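Local coordinates for probable quinone reductase Qor (NADPH:quinone reductase) (Zeta-crystallin homolog protein) (Mycobacterium tuberculosis, PDB 4RVU) that binds NADPH and probably passes electrons from it to quinones, as a zeta-crystallin-like member of the medium-chain reductases, at residues 60-65 with 99-104; 6-11 with 19-24; 172-177 with 210-215; 203-208 with 232-237. All coordinates share one frame; numbering follows the deposited sequence.

Contact 1: residues 60-65 with 99-104; sequences PFVIGS and AYAEFC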
loop_
_atom_site.group_PDB
_atom_site.type_symbol
_atom_site.label_atom_id
_atom_site.label_comp_id
_atom_site.label_asym_id
_atom_site.label_seq_id
_atom_site.Cartn_x
_atom_site.Cartn_y
_atom_site.Cartn_z
ATOM N N PRO A 60 -16.001 29.226 14.936
ATOM C CA PRO A 60 -15.129 28.662 15.973
ATOM C C PRO A 60 -15.542 27.230 16.304
ATOM O O PRO A 60 -16.606 26.777 15.872
ATOM C CB PRO A 60 -15.398 29.568 17.173
ATOM C CG PRO A 60 -16.807 29.999 16.999
ATOM C CD PRO A 60 -16.986 30.164 15.506
ATOM N N PHE A 61 -14.708 26.518 17.052
ATOM C CA PHE A 61 -15.073 25.181 17.498
ATOM C C PHE A 61 -14.437 24.867 18.847
ATOM O O PHE A 61 -13.397 25.428 19.191
ATOM C CB PHE A 61 -14.717 24.115 16.449
ATOM C CG PHE A 61 -13.244 24.020 16.118
ATOM C CD1 PHE A 61 -12.701 24.764 15.074
ATOM C CD2 PHE A 61 -12.412 23.148 16.815
ATOM C CE1 PHE A 61 -11.354 24.666 14.754
ATOM C CE2 PHE A 61 -11.068 23.045 16.507
ATOM C CZ PHE A 61 -10.536 23.804 15.472
ATOM N N VAL A 62 -15.098 24.009 19.618
ATOM C CA VAL A 62 -14.504 23.439 20.825
ATOM C C VAL A 62 -13.736 22.214 20.355
ATOM O O VAL A 62 -14.285 21.372 19.644
ATOM C CB VAL A 62 -15.576 23.047 21.862
ATOM C CG1 VAL A 62 -14.949 22.299 23.028
ATOM C CG2 VAL A 62 -16.301 24.278 22.374
ATOM N N ILE A 63 -12.464 22.121 20.734
ATOM C CA ILE A 63 -11.535 21.149 20.156
ATOM C C ILE A 63 -11.542 19.781 20.861
ATOM O O ILE A 63 -11.958 19.684 22.022
ATOM C CB ILE A 63 -10.115 21.749 20.162
ATOM C CG1 ILE A 63 -9.130 20.931 19.330
ATOM C CG2 ILE A 63 -9.628 21.936 21.577
ATOM C CD1 ILE A 63 -7.937 21.732 18.893
ATOM N N GLY A 64 -11.100 18.737 20.148
ATOM C CA GLY A 64 -10.847 17.423 20.737
ATOM C C GLY A 64 -11.915 16.380 20.462
ATOM O O GLY A 64 -13.089 16.715 20.303
ATOM N N SER A 65 -11.525 15.106 20.418
ATOM C CA SER A 65 -12.500 14.058 20.120
ATOM C C SER A 65 -12.496 12.876 21.085
ATOM O O SER A 65 -13.328 11.980 20.959
ATOM C CB SER A 65 -12.343 13.555 18.675
ATOM O OG SER A 65 -11.202 12.735 18.522
ATOM N N ALA A 99 -14.580 17.692 22.735
ATOM C CA ALA A 99 -14.197 16.926 23.926
ATOM C C ALA A 99 -13.500 17.736 25.026
ATOM O O ALA A 99 -13.558 17.355 26.204
ATOM C CB ALA A 99 -13.340 15.715 23.536
ATOM N N TYR A 100 -12.812 18.821 24.667
ATOM C CA TYR A 100 -12.135 19.627 25.698
ATOM C C TYR A 100 -13.160 20.527 26.385
ATOM O O TYR A 100 -13.186 21.741 26.148
ATOM C CB TYR A 100 -11.045 20.538 25.120
ATOM C CG TYR A 100 -9.760 19.913 24.588
ATOM C CD1 TYR A 100 -9.693 18.582 24.182
ATOM C CD2 TYR A 100 -8.609 20.686 24.477
ATOM C CE1 TYR A 100 -8.507 18.048 23.651
ATOM C CE2 TYR A 100 -7.422 20.165 23.963
ATOM C CZ TYR A 100 -7.388 18.850 23.544
ATOM O OH TYR A 100 -6.218 18.349 23.046
ATOM N N ALA A 101 -14.003 19.936 27.226
ATOM C CA ALA A 101 -15.084 20.657 27.900
ATOM C C ALA A 101 -15.581 19.812 29.047
ATOM O O ALA A 101 -15.237 18.638 29.136
ATOM C CB ALA A 101 -16.228 20.931 26.929
ATOM N N GLU A 102 -16.417 20.390 29.910
ATOM C CA GLU A 102 -16.995 19.619 31.002
ATOM C C GLU A 102 -18.036 18.639 30.487
ATOM O O GLU A 102 -18.261 17.584 31.094
ATOM C CB GLU A 102 -17.626 20.547 32.032
ATOM C CG GLU A 102 -16.613 21.305 32.844
ATOM C CD GLU A 102 -17.260 22.156 33.897
ATOM O OE1 GLU A 102 -17.676 23.282 33.559
ATOM O OE2 GLU A 102 -17.357 21.691 35.055
ATOM N N PHE A 103 -18.662 18.997 29.364
ATOM C CA PHE A 103 -19.690 18.182 28.727
ATOM C C PHE A 103 -19.494 18.215 27.223
ATOM O O PHE A 103 -19.159 19.266 26.657
ATOM C CB PHE A 103 -21.090 18.730 29.037
ATOM C CG PHE A 103 -21.460 18.693 30.496
ATOM C CD1 PHE A 103 -21.091 19.730 31.348
ATOM C CD2 PHE A 103 -22.210 17.640 31.007
ATOM C CE1 PHE A 103 -21.444 19.702 32.690
ATOM C CE2 PHE A 103 -22.574 17.608 32.349
ATOM C CZ PHE A 103 -22.182 18.639 33.191
ATOM N N CYS A 104 -19.692 17.072 26.572
ATOM C CA CYS A 104 -19.633 17.014 25.114
ATOM C C CYS A 104 -20.594 15.953 24.606
ATOM O O CYS A 104 -21.209 15.229 25.395
ATOM C CB CYS A 104 -18.207 16.714 24.632
ATOM S SG CYS A 104 -17.624 15.022 24.983
#
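The side chains of I63 and Y100 run alongside each other in the same direction, the branched aliphatic group laid against the flat of the phenol. Methyl CG2 of I63 does the touching: it sits over one face of the ring, offset toward the rim, 3.7 Å from the centroid and 28° off the ring normal, a CH-pi contact. With CG1 of I63 anti to the backbone N (chi1 -168°), CG2 is left between that N and the carbonyl carbon, directed at the tyrosine. The ring is fixed from its far end too, because Y100 OH is hydrogen-bonded to D47 and H316; a tyrosine therefore suits the place, greasy along its face and polar at its tip.

Two backbone bonds set this pairing: Y100 N donates to I63 O at 2.9 Å and A99 N to G64 O at 3.0 Å. With positive phi and Y100 CD1 close by, glycine suits position G64, which has no side chain to crowd the ring or I63 O. Beside it the small A99 turns its CB onto G64 O, 3.4 Å away. V62 extends CG1 to Y100 O at 3.6 Å and more loosely toward the CB of A101.

Y100 is the centre of an inverse gamma turn, and the turn is pinned to the loop that follows strand 61-62, the I63 side chain lying about 8 Å from that of Y49, which binds NADPH; both segments belong to the GroES-like domain of the alcohol dehydrogenase family.

Contact 2: residues 6-11 with 19-24; sequences HAIEVT and LRHVDQ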
loop_
_atom_site.group_PDB
_atom_site.type_symbol
_atom_site.label_atom_id
_atom_site.label_comp_id
_atom_site.label_asym_id
_atom_site.label_seq_id
_atom_site.Cartn_x
_atom_site.Cartn_y
_atom_site.Cartn_z
ATOM N N HIS A 6 -17.222 25.019 31.435
ATOM C CA HIS A 6 -15.920 25.391 30.898
ATOM C C HIS A 6 -15.589 24.571 29.646
ATOM O O HIS A 6 -15.944 23.394 29.551
ATOM C CB HIS A 6 -14.830 25.219 31.955
ATOM C CG HIS A 6 -15.031 26.072 33.169
ATOM N ND1 HIS A 6 -15.262 25.546 34.422
ATOM C CD2 HIS A 6 -15.036 27.421 33.320
ATOM C CE1 HIS A 6 -15.397 26.531 35.295
ATOM N NE2 HIS A 6 -15.268 27.678 34.649
ATOM N N ALA A 7 -14.926 25.212 28.687
ATOM C CA ALA A 7 -14.524 24.565 27.439
ATOM C C ALA A 7 -13.302 25.264 26.870
ATOM O O ALA A 7 -12.994 26.398 27.246
ATOM C CB ALA A 7 -15.665 24.578 26.417
ATOM N N ILE A 8 -12.619 24.582 25.956
ATOM C CA ILE A 8 -11.474 25.151 25.268
ATOM C C ILE A 8 -11.888 25.410 23.826
ATOM O O ILE A 8 -12.099 24.479 23.035
ATOM C CB ILE A 8 -10.249 24.220 25.324
ATOM C CG1 ILE A 8 -9.829 23.957 26.781
ATOM C CG2 ILE A 8 -9.076 24.816 24.549
ATOM C CD1 ILE A 8 -9.104 25.129 27.462
ATOM N N GLU A 9 -12.036 26.682 23.485
ATOM C CA GLU A 9 -12.562 27.037 22.173
ATOM C C GLU A 9 -11.479 27.662 21.314
ATOM O O GLU A 9 -10.621 28.397 21.811
ATOM C CB GLU A 9 -13.725 28.013 22.337
ATOM C CG GLU A 9 -14.299 28.540 21.034
ATOM C CD GLU A 9 -15.289 29.655 21.272
ATOM O OE1 GLU A 9 -14.868 30.726 21.760
ATOM O OE2 GLU A 9 -16.486 29.453 20.986
ATOM N N VAL A 10 -11.520 27.354 20.022
ATOM C CA VAL A 10 -10.630 27.963 19.044
ATOM C C VAL A 10 -11.460 28.908 18.175
ATOM O O VAL A 10 -12.400 28.480 17.507
ATOM C CB VAL A 10 -9.941 26.884 18.195
ATOM C CG1 VAL A 10 -9.071 27.508 17.114
ATOM C CG2 VAL A 10 -9.105 25.985 19.094
ATOM N N THR A 11 -11.128 30.196 18.231
ATOM C CA THR A 11 -11.828 31.238 17.485
ATOM C C THR A 11 -11.041 31.553 16.219
ATOM O O THR A 11 -11.603 31.893 15.172
ATOM C CB THR A 11 -12.006 32.501 18.361
ATOM O OG1 THR A 11 -13.069 32.277 19.296
ATOM C CG2 THR A 11 -12.338 33.727 17.524
ATOM N N LEU A 19 -5.716 28.304 22.107
ATOM C CA LEU A 19 -6.579 27.468 22.939
ATOM C C LEU A 19 -7.117 28.252 24.149
ATOM O O LEU A 19 -6.487 28.289 25.212
ATOM C CB LEU A 19 -5.834 26.209 23.388
ATOM C CG LEU A 19 -5.359 25.293 22.258
ATOM C CD1 LEU A 19 -4.343 24.272 22.753
ATOM C CD2 LEU A 19 -6.548 24.604 21.608
ATOM N N ARG A 20 -8.286 28.871 23.988
ATOM C CA ARG A 20 -8.856 29.710 25.041
ATOM C C ARG A 20 -9.835 28.953 25.926
ATOM O O ARG A 20 -10.743 28.283 25.431
ATOM C CB ARG A 20 -9.546 30.937 24.442
ATOM C CG ARG A 20 -8.631 31.784 23.565
ATOM C CD ARG A 20 -7.439 32.284 24.369
ATOM N NE ARG A 20 -6.475 32.990 23.529
ATOM C CZ ARG A 20 -6.561 34.280 23.221
ATOM N NH1 ARG A 20 -7.573 35.009 23.681
ATOM N NH2 ARG A 20 -5.639 34.845 22.448
ATOM N N HIS A 21 -9.635 29.074 27.237
ATOM C CA HIS A 21 -10.515 28.491 28.250
ATOM C C HIS A 21 -11.676 29.449 28.479
ATOM O O HIS A 21 -11.474 30.539 29.025
ATOM C CB HIS A 21 -9.719 28.312 29.551
ATOM C CG HIS A 21 -10.464 27.617 30.649
ATOM N ND1 HIS A 21 -10.795 28.237 31.832
ATOM C CD2 HIS A 21 -10.908 26.337 30.754
ATOM C CE1 HIS A 21 -11.430 27.380 32.618
ATOM N NE2 HIS A 21 -11.504 26.222 31.986
ATOM N N VAL A 22 -12.881 29.050 28.067
ATOM C CA VAL A 22 -14.050 29.934 28.107
ATOM C C VAL A 22 -15.319 29.279 28.634
ATOM O O VAL A 22 -15.391 28.056 28.761
ATOM C CB VAL A 22 -14.386 30.475 26.706
ATOM C CG1 VAL A 22 -13.205 31.219 26.120
ATOM C CG2 VAL A 22 -14.821 29.335 25.784
ATOM N N ASP A 23 -16.326 30.106 28.916
ATOM C CA ASP A 23 -17.657 29.616 29.279
ATOM C C ASP A 23 -18.496 29.363 28.026
ATOM O O ASP A 23 -18.523 30.184 27.107
ATOM C CB ASP A 23 -18.388 30.618 30.178
ATOM C CG ASP A 23 -17.880 30.619 31.609
ATOM O OD1 ASP A 23 -17.223 29.641 32.028
ATOM O OD2 ASP A 23 -18.160 31.604 32.328
ATOM N N GLN A 24 -19.178 28.221 27.996
ATOM C CA GLN A 24 -20.054 27.859 26.886
ATOM C C GLN A 24 -21.342 27.327 27.489
ATOM O O GLN A 24 -21.347 26.870 28.632
ATOM C CB GLN A 24 -19.420 26.758 26.027
ATOM C CG GLN A 24 -18.108 27.124 25.334
ATOM C CD GLN A 24 -18.316 27.766 23.974
ATOM O OE1 GLN A 24 -18.311 28.995 23.844
ATOM N NE2 GLN A 24 -18.496 26.937 22.950
HETATM O O HOH W 1 -16.342 30.937 34.245
#
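H6 and H21 are diagonal neighbours on one face of a beta hairpin, in which strands 5-10 and 20-24 run antiparallel with a strong twist, their short axes at 125°. A7 with V22 and E9 with R20 are the hydrogen-bonded pairs; H6 with D23 and I8 with H21 are the non-hydrogen-bonded ones. Among the rungs, V22 N to A7 O is nearly straight, at 2.8 Å.

The side chain of H21 can be followed outward. Its CB lies 3.9 Å from CD1 of I8, and because CG is anti to the backbone N (chi1 -175°) the ring swings along the sheet toward H6. CD2 keeps the same I8 methyl at the ring edge, close to its plane. Farther out, NE2 comes within 3.5 Å of CB of H6, and CE1 is 3.7 Å from CD2 of H6, approaching obliquely. The imidazole planes of H6 and H21 are near parallel (21°) but slid apart, so they barely overlap; flat, polar rings suit this partly exposed place.

Farther along the face of the histidines, I8 packs its CG2 on CB of L19, and V10 meets L19 beyond it, with helix 312-320 lying against I8 and L19. The opposite face carries A7, E9, R20 and V22, and the bent Q24 reaches in beside the small A7, CG to CB 3.7 Å. Beside the histidines, D23 OD1 approaches CD2 of H6 at 3.4 Å and accepts a weak bond from a water 2.7 Å away.

Contact 3: residues 172-177 with 210-215; sequences RVITTV and ELTGGT. With NDP (NADPH dihydro-nicotinamide-adenine-dinucleotide phosphate), chain E.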
loop_
_atom_site.group_PDB
_atom_site.type_symbol
_atom_site.label_atom_id
_atom_site.label_comp_id
_atom_site.label_asym_id
_atom_site.label_seq_id
_atom_site.Cartn_x
_atom_site.Cartn_y
_atom_site.Cartn_z
ATOM N N ARG A 172 8.824 -9.101 17.152
ATOM C CA ARG A 172 9.994 -8.359 17.608
ATOM C C ARG A 172 9.857 -6.894 17.211
ATOM O O ARG A 172 9.565 -6.589 16.056
ATOM C CB ARG A 172 11.254 -8.948 16.980
ATOM C CG ARG A 172 12.529 -8.285 17.420
ATOM C CD ARG A 172 13.715 -8.972 16.753
ATOM N NE ARG A 172 15.004 -8.499 17.249
ATOM C CZ ARG A 172 16.025 -8.181 16.460
ATOM N NH1 ARG A 172 15.894 -8.269 15.145
ATOM N NH2 ARG A 172 17.170 -7.765 16.985
ATOM N N VAL A 173 10.043 -5.983 18.158
ATOM C CA VAL A 173 9.816 -4.571 17.867
ATOM C C VAL A 173 11.088 -3.758 18.015
ATOM O O VAL A 173 11.773 -3.836 19.037
ATOM C CB VAL A 173 8.729 -3.967 18.784
ATOM C CG1 VAL A 173 8.606 -2.461 18.537
ATOM C CG2 VAL A 173 7.398 -4.667 18.565
ATOM N N ILE A 174 11.406 -2.985 16.987
ATOM C CA ILE A 174 12.498 -2.022 17.052
ATOM C C ILE A 174 11.863 -0.638 17.069
ATOM O O ILE A 174 10.961 -0.365 16.275
ATOM C CB ILE A 174 13.418 -2.148 15.822
ATOM C CG1 ILE A 174 13.932 -3.582 15.682
ATOM C CG2 ILE A 174 14.567 -1.138 15.896
ATOM C CD1 ILE A 174 14.539 -3.876 14.294
ATOM N N THR A 175 12.311 0.228 17.977
ATOM C CA THR A 175 11.741 1.566 18.093
ATOM C C THR A 175 12.771 2.670 17.921
ATOM O O THR A 175 13.974 2.413 17.946
ATOM C CB THR A 175 11.052 1.774 19.460
ATOM O OG1 THR A 175 12.039 1.686 20.498
ATOM C CG2 THR A 175 9.984 0.725 19.683
ATOM N N THR A 176 12.282 3.889 17.724
ATOM C CA THR A 176 13.107 5.093 17.833
ATOM C C THR A 176 12.545 6.015 18.916
ATOM O O THR A 176 11.323 6.159 19.057
ATOM C CB THR A 176 13.181 5.877 16.510
ATOM O OG1 THR A 176 11.856 6.194 16.064
ATOM C CG2 THR A 176 13.908 5.061 15.432
ATOM N N VAL A 177 13.431 6.643 19.686
ATOM C CA VAL A 177 13.018 7.629 20.690
ATOM C C VAL A 177 14.058 8.737 20.761
ATOM O O VAL A 177 15.150 8.587 20.220
ATOM C CB VAL A 177 12.866 7.011 22.098
ATOM C CG1 VAL A 177 11.844 5.877 22.104
ATOM C CG2 VAL A 177 14.219 6.526 22.596
ATOM N N GLU A 210 21.160 -4.737 9.958
ATOM C CA GLU A 210 22.052 -5.427 10.893
ATOM C C GLU A 210 21.257 -6.277 11.875
ATOM O O GLU A 210 21.588 -7.440 12.122
ATOM C CB GLU A 210 22.933 -4.422 11.651
ATOM C CG GLU A 210 23.873 -5.060 12.678
ATOM C CD GLU A 210 24.762 -4.053 13.380
ATOM O OE1 GLU A 210 24.403 -2.855 13.427
ATOM O OE2 GLU A 210 25.828 -4.461 13.894
ATOM N N LEU A 211 20.180 -5.696 12.406
ATOM C CA LEU A 211 19.387 -6.346 13.444
ATOM C C LEU A 211 18.500 -7.451 12.902
ATOM O O LEU A 211 18.075 -8.333 13.650
ATOM C CB LEU A 211 18.521 -5.307 14.161
ATOM C CG LEU A 211 19.296 -4.208 14.872
ATOM C CD1 LEU A 211 18.359 -3.083 15.281
ATOM C CD2 LEU A 211 20.005 -4.791 16.090
ATOM N N THR A 212 18.208 -7.392 11.606
ATOM C CA THR A 212 17.271 -8.314 10.991
ATOM C C THR A 212 17.982 -9.242 10.012
ATOM O O THR A 212 17.334 -9.980 9.257
ATOM C CB THR A 212 16.156 -7.557 10.242
ATOM O OG1 THR A 212 16.736 -6.537 9.419
ATOM C CG2 THR A 212 15.191 -6.903 11.231
ATOM N N GLY A 213 19.315 -9.189 10.019
ATOM C CA GLY A 213 20.116 -10.044 9.156
ATOM C C GLY A 213 20.067 -9.649 7.693
ATOM O O GLY A 213 20.143 -10.497 6.807
ATOM N N GLY A 214 19.956 -8.351 7.436
ATOM C CA GLY A 214 19.867 -7.855 6.075
ATOM C C GLY A 214 18.449 -7.857 5.525
ATOM O O GLY A 214 18.171 -7.167 4.542
ATOM N N THR A 215 17.554 -8.616 6.163
ATOM C CA THR A 215 16.187 -8.795 5.654
ATOM C C THR A 215 15.377 -7.505 5.647
ATOM O O THR A 215 14.663 -7.209 4.683
ATOM C CB THR A 215 15.404 -9.852 6.456
ATOM O OG1 THR A 215 16.144 -11.077 6.494
ATOM C CG2 THR A 215 14.037 -10.113 5.820
HETATM P PA NDP E . 2.775 10.882 20.590
HETATM O O1A NDP E . 2.410 10.691 22.035
HETATM O O2A NDP E . 3.444 9.765 19.842
HETATM O O5B NDP E . 3.680 12.203 20.460
HETATM C C5B NDP E . 4.401 12.465 19.261
HETATM C C4B NDP E . 5.798 11.890 19.421
HETATM O O4B NDP E . 6.487 11.849 18.170
HETATM C C3B NDP E . 6.653 12.753 20.331
HETATM O O3B NDP E . 6.512 12.379 21.702
HETATM C C2B NDP E . 8.059 12.513 19.820
HETATM O O2B NDP E . 8.711 11.512 20.589
HETATM C C1B NDP E . 7.885 12.042 18.384
HETATM N N9A NDP E . 8.420 13.107 17.504
HETATM C C8A NDP E . 9.437 12.974 16.638
HETATM N N7A NDP E . 9.690 14.142 16.002
HETATM C C5A NDP E . 8.826 15.055 16.474
HETATM C C6A NDP E . 8.551 16.490 16.233
HETATM N N6A NDP E . 9.275 17.192 15.333
HETATM N N1A NDP E . 7.558 17.068 16.939
HETATM C C2A NDP E . 6.835 16.375 17.835
HETATM N N3A NDP E . 7.029 15.075 18.106
HETATM C C4A NDP E . 7.992 14.369 17.469
HETATM O O3 NDP E . 1.453 11.325 19.799
HETATM P PN NDP E . 0.177 10.360 19.672
HETATM O O1N NDP E . 0.480 9.062 20.371
HETATM O O2N NDP E . -1.040 11.165 20.041
HETATM O O5D NDP E . 0.122 10.076 18.093
HETATM C C5D NDP E . 1.222 9.457 17.431
HETATM C C4D NDP E . 1.177 9.784 15.946
HETATM O O4D NDP E . 0.156 9.017 15.312
HETATM C C3D NDP E . 0.823 11.239 15.716
HETATM O O3D NDP E . 1.584 11.709 14.604
HETATM C C2D NDP E . -0.644 11.228 15.349
HETATM O O2D NDP E . -0.939 12.296 14.447
HETATM C C1D NDP E . -0.804 9.869 14.686
HETATM N N1N NDP E . -2.130 9.271 14.841
HETATM C C2N NDP E . -2.744 8.807 13.751
HETATM C C3N NDP E . -3.994 8.209 13.808
HETATM C C7N NDP E . -4.628 7.716 12.542
HETATM O O7N NDP E . -5.695 7.132 12.600
HETATM N N7N NDP E . -3.998 7.925 11.387
HETATM C C4N NDP E . -4.718 8.046 15.124
HETATM C C5N NDP E . -3.938 8.581 16.233
HETATM C C6N NDP E . -2.687 9.161 16.052
HETATM P P2B NDP E . 10.302 11.301 20.484
HETATM O O1X NDP E . 10.708 12.144 19.309
HETATM O O2X NDP E . 10.830 11.792 21.801
HETATM O O3X NDP E . 10.468 9.823 20.285
HETATM O O HOH W 2 19.866 -8.583 16.633
#
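A Rossmann-type nucleotide-binding domain supplies both partners: strand 172-176 of its parallel sheet and the C-terminal end of helix 201-212, which packs against that sheet. The long side chain of R172, extended from CG to NE, spans the gap to the helix end. Its NH1 donates to L211 O at 2.6 Å with an N-H...O angle of 155°, coming from above the carbonyl plane, whereas the oxygen lies close to the plane of the guanidinium, at its edge. A water 2.8 Å from NH2 of R172 makes weak bonds to that nitrogen and to L211 O. NE of R172 makes a salt bridge to D192.

Beside this polar contact, CD1 of I174 meets CD1 of L211 at 4.0 Å. The leucine has CG anti to its carbonyl carbon (chi1 -61°), which turns its branch inward to the strand, where V193 and L195 belong to the same greasy layer. The helix closes in a Schellman motif at G213, and a type I' turn runs from T212 to T215; glycines suit G213 and G214, where phi is positive.

At the far end of the strand, V177 CA lies 3.4 Å from O3X of the NADPH 2'-phosphate. Chemically, an arginine is apt at the helix C-terminus: its positive charge would offset the negative end of the helix dipole, while D192 probably balances that charge in turn.

Contact 4: residues 203-208 with 232-237; sequences QFAGRV and SLASLA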
loop_
_atom_site.group_PDB
_atom_site.type_symbol
_atom_site.label_atom_id
_atom_site.label_comp_id
_atom_site.label_asym_id
_atom_site.label_seq_id
_atom_site.Cartn_x
_atom_site.Cartn_y
_atom_site.Cartn_z
ATOM N N GLN A 203 22.138 4.992 6.353
ATOM C CA GLN A 203 22.803 4.712 7.624
ATOM C C GLN A 203 21.861 3.988 8.584
ATOM O O GLN A 203 22.171 2.909 9.101
ATOM C CB GLN A 203 23.263 6.022 8.266
ATOM C CG GLN A 203 24.518 6.615 7.654
ATOM C CD GLN A 203 25.762 5.844 8.045
ATOM O OE1 GLN A 203 26.002 5.589 9.229
ATOM N NE2 GLN A 203 26.558 5.456 7.050
ATOM N N PHE A 204 20.704 4.598 8.808
ATOM C CA PHE A 204 19.685 4.032 9.686
ATOM C C PHE A 204 19.191 2.683 9.171
ATOM O O PHE A 204 19.080 1.731 9.930
ATOM C CB PHE A 204 18.527 5.013 9.824
ATOM C CG PHE A 204 17.423 4.530 10.723
ATOM C CD1 PHE A 204 17.482 4.750 12.094
ATOM C CD2 PHE A 204 16.318 3.872 10.195
ATOM C CE1 PHE A 204 16.460 4.315 12.928
ATOM C CE2 PHE A 204 15.289 3.433 11.025
ATOM C CZ PHE A 204 15.367 3.650 12.395
ATOM N N ALA A 205 18.901 2.596 7.873
ATOM C CA ALA A 205 18.460 1.330 7.296
ATOM C C ALA A 205 19.488 0.217 7.516
ATOM O O ALA A 205 19.127 -0.930 7.768
ATOM C CB ALA A 205 18.127 1.485 5.812
ATOM N N GLY A 206 20.767 0.556 7.418
ATOM C CA GLY A 206 21.816 -0.398 7.742
ATOM C C GLY A 206 21.713 -0.944 9.167
ATOM O O GLY A 206 21.885 -2.147 9.382
ATOM N N ARG A 207 21.424 -0.074 10.132
ATOM C CA ARG A 207 21.245 -0.512 11.525
ATOM C C ARG A 207 20.129 -1.553 11.592
ATOM O O ARG A 207 20.301 -2.648 12.136
ATOM C CB ARG A 207 20.878 0.668 12.425
ATOM C CG ARG A 207 21.546 1.977 12.064
ATOM C CD ARG A 207 23.023 1.970 12.416
ATOM N NE ARG A 207 23.266 2.567 13.726
ATOM C CZ ARG A 207 23.252 1.887 14.869
ATOM N NH1 ARG A 207 23.009 0.580 14.859
ATOM N NH2 ARG A 207 23.481 2.509 16.022
ATOM N N VAL A 208 18.983 -1.198 11.018
ATOM C CA VAL A 208 17.833 -2.098 10.950
ATOM C C VAL A 208 18.166 -3.409 10.236
ATOM O O VAL A 208 17.781 -4.483 10.705
ATOM C CB VAL A 208 16.628 -1.400 10.280
ATOM C CG1 VAL A 208 15.438 -2.354 10.161
ATOM C CG2 VAL A 208 16.249 -0.151 11.075
ATOM N N SER A 232 12.317 4.918 6.995
ATOM C CA SER A 232 11.306 3.866 7.078
ATOM C C SER A 232 11.243 3.084 5.774
ATOM O O SER A 232 11.272 1.849 5.769
ATOM C CB SER A 232 9.929 4.468 7.353
ATOM O OG SER A 232 9.883 5.071 8.634
ATOM N N LEU A 233 11.145 3.813 4.673
ATOM C CA LEU A 233 11.049 3.178 3.357
ATOM C C LEU A 233 12.280 2.302 3.072
ATOM O O LEU A 233 12.161 1.187 2.553
ATOM C CB LEU A 233 10.857 4.239 2.268
ATOM C CG LEU A 233 10.741 3.710 0.832
ATOM C CD1 LEU A 233 9.537 2.802 0.730
ATOM C CD2 LEU A 233 10.632 4.837 -0.174
ATOM N N ALA A 234 13.459 2.798 3.443
ATOM C CA ALA A 234 14.715 2.071 3.214
ATOM C C ALA A 234 14.925 0.857 4.125
ATOM O O ALA A 234 15.835 0.055 3.889
ATOM C CB ALA A 234 15.902 3.025 3.329
ATOM N N SER A 235 14.116 0.737 5.181
ATOM C CA SER A 235 14.290 -0.339 6.151
ATOM C C SER A 235 13.439 -1.585 5.918
ATOM O O SER A 235 13.538 -2.549 6.674
ATOM C CB SER A 235 14.042 0.186 7.567
ATOM O OG SER A 235 14.863 1.301 7.833
ATOM N N LEU A 236 12.617 -1.577 4.869
ATOM C CA LEU A 236 11.622 -2.636 4.671
ATOM C C LEU A 236 12.114 -3.934 4.034
ATOM O O LEU A 236 12.976 -3.934 3.152
ATOM C CB LEU A 236 10.470 -2.112 3.820
ATOM C CG LEU A 236 9.503 -1.202 4.561
ATOM C CD1 LEU A 236 8.721 -0.373 3.562
ATOM C CD2 LEU A 236 8.559 -2.045 5.406
ATOM N N ALA A 237 11.527 -5.040 4.469
ATOM C CA ALA A 237 11.749 -6.320 3.816
ATOM C C ALA A 237 11.039 -6.280 2.473
ATOM O O ALA A 237 10.168 -5.430 2.250
ATOM C CB ALA A 237 11.211 -7.445 4.661
#
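S235 OG is hydrogen-bonded to A231 O in the preceding helical turn, and around that hydroxyl gather three residues of helix 201-212. CA of A205 is 3.6 Å away, CD2 of F204 3.8 Å, and CG2 of V208 also 3.8 Å. The phenyl ring offers its edge, with the oxygen near its plane. In F204 CG is anti to the backbone N (chi1 -179°), which carries the ring along the helix surface and brings that edge to the serine. A serine is apt here: small enough for close approach, its polar atom satisfied by A231 of the helix before it.

A205 makes the tightest approach. Its CB stands 3.3 Å from A234 O and 3.7 Å from CB of A234; alanine suits both places, where the chains run this close. V208 closes the row, CG1 lying against CB of S235 at 3.9 Å. A234 O accepts a hydrogen bond from NH2 of R209, as does L236 O, so an arginine of the first helix ties down the end of helix 229-234 and the start of strand 236-237.

The contact is buried in the Rossmann-type domain: helix 201-212 lies beside the end of helix 229-234, with F204 and V208 reaching L195 of strand 193-195 and V208 also touching V217 of strand 217-222.

How the contacts relate
The four contacts form two pairs on opposite sides of the chain's centre. Contacts 1 and 2 lie 8 Å apart between centres and share the small antiparallel sheet, strand 5-10 running between 20-24 and 61-62; E102 OE1 probably bonds H6 N at 2.8 Å. Contacts 3 and 4, also 8 Å apart, share helix 201-212 in the nucleotide-binding domain, where T176 CG2 meets F204 CE1 at 3.7 Å. About 40 to 44 Å separates the centres of the pairs. Along the chain contact 2 closes before contact 1 opens, whereas the segments of 3 and 4 alternate. One pair thus belongs to the N-terminal part, the other to the cofactor-binding part.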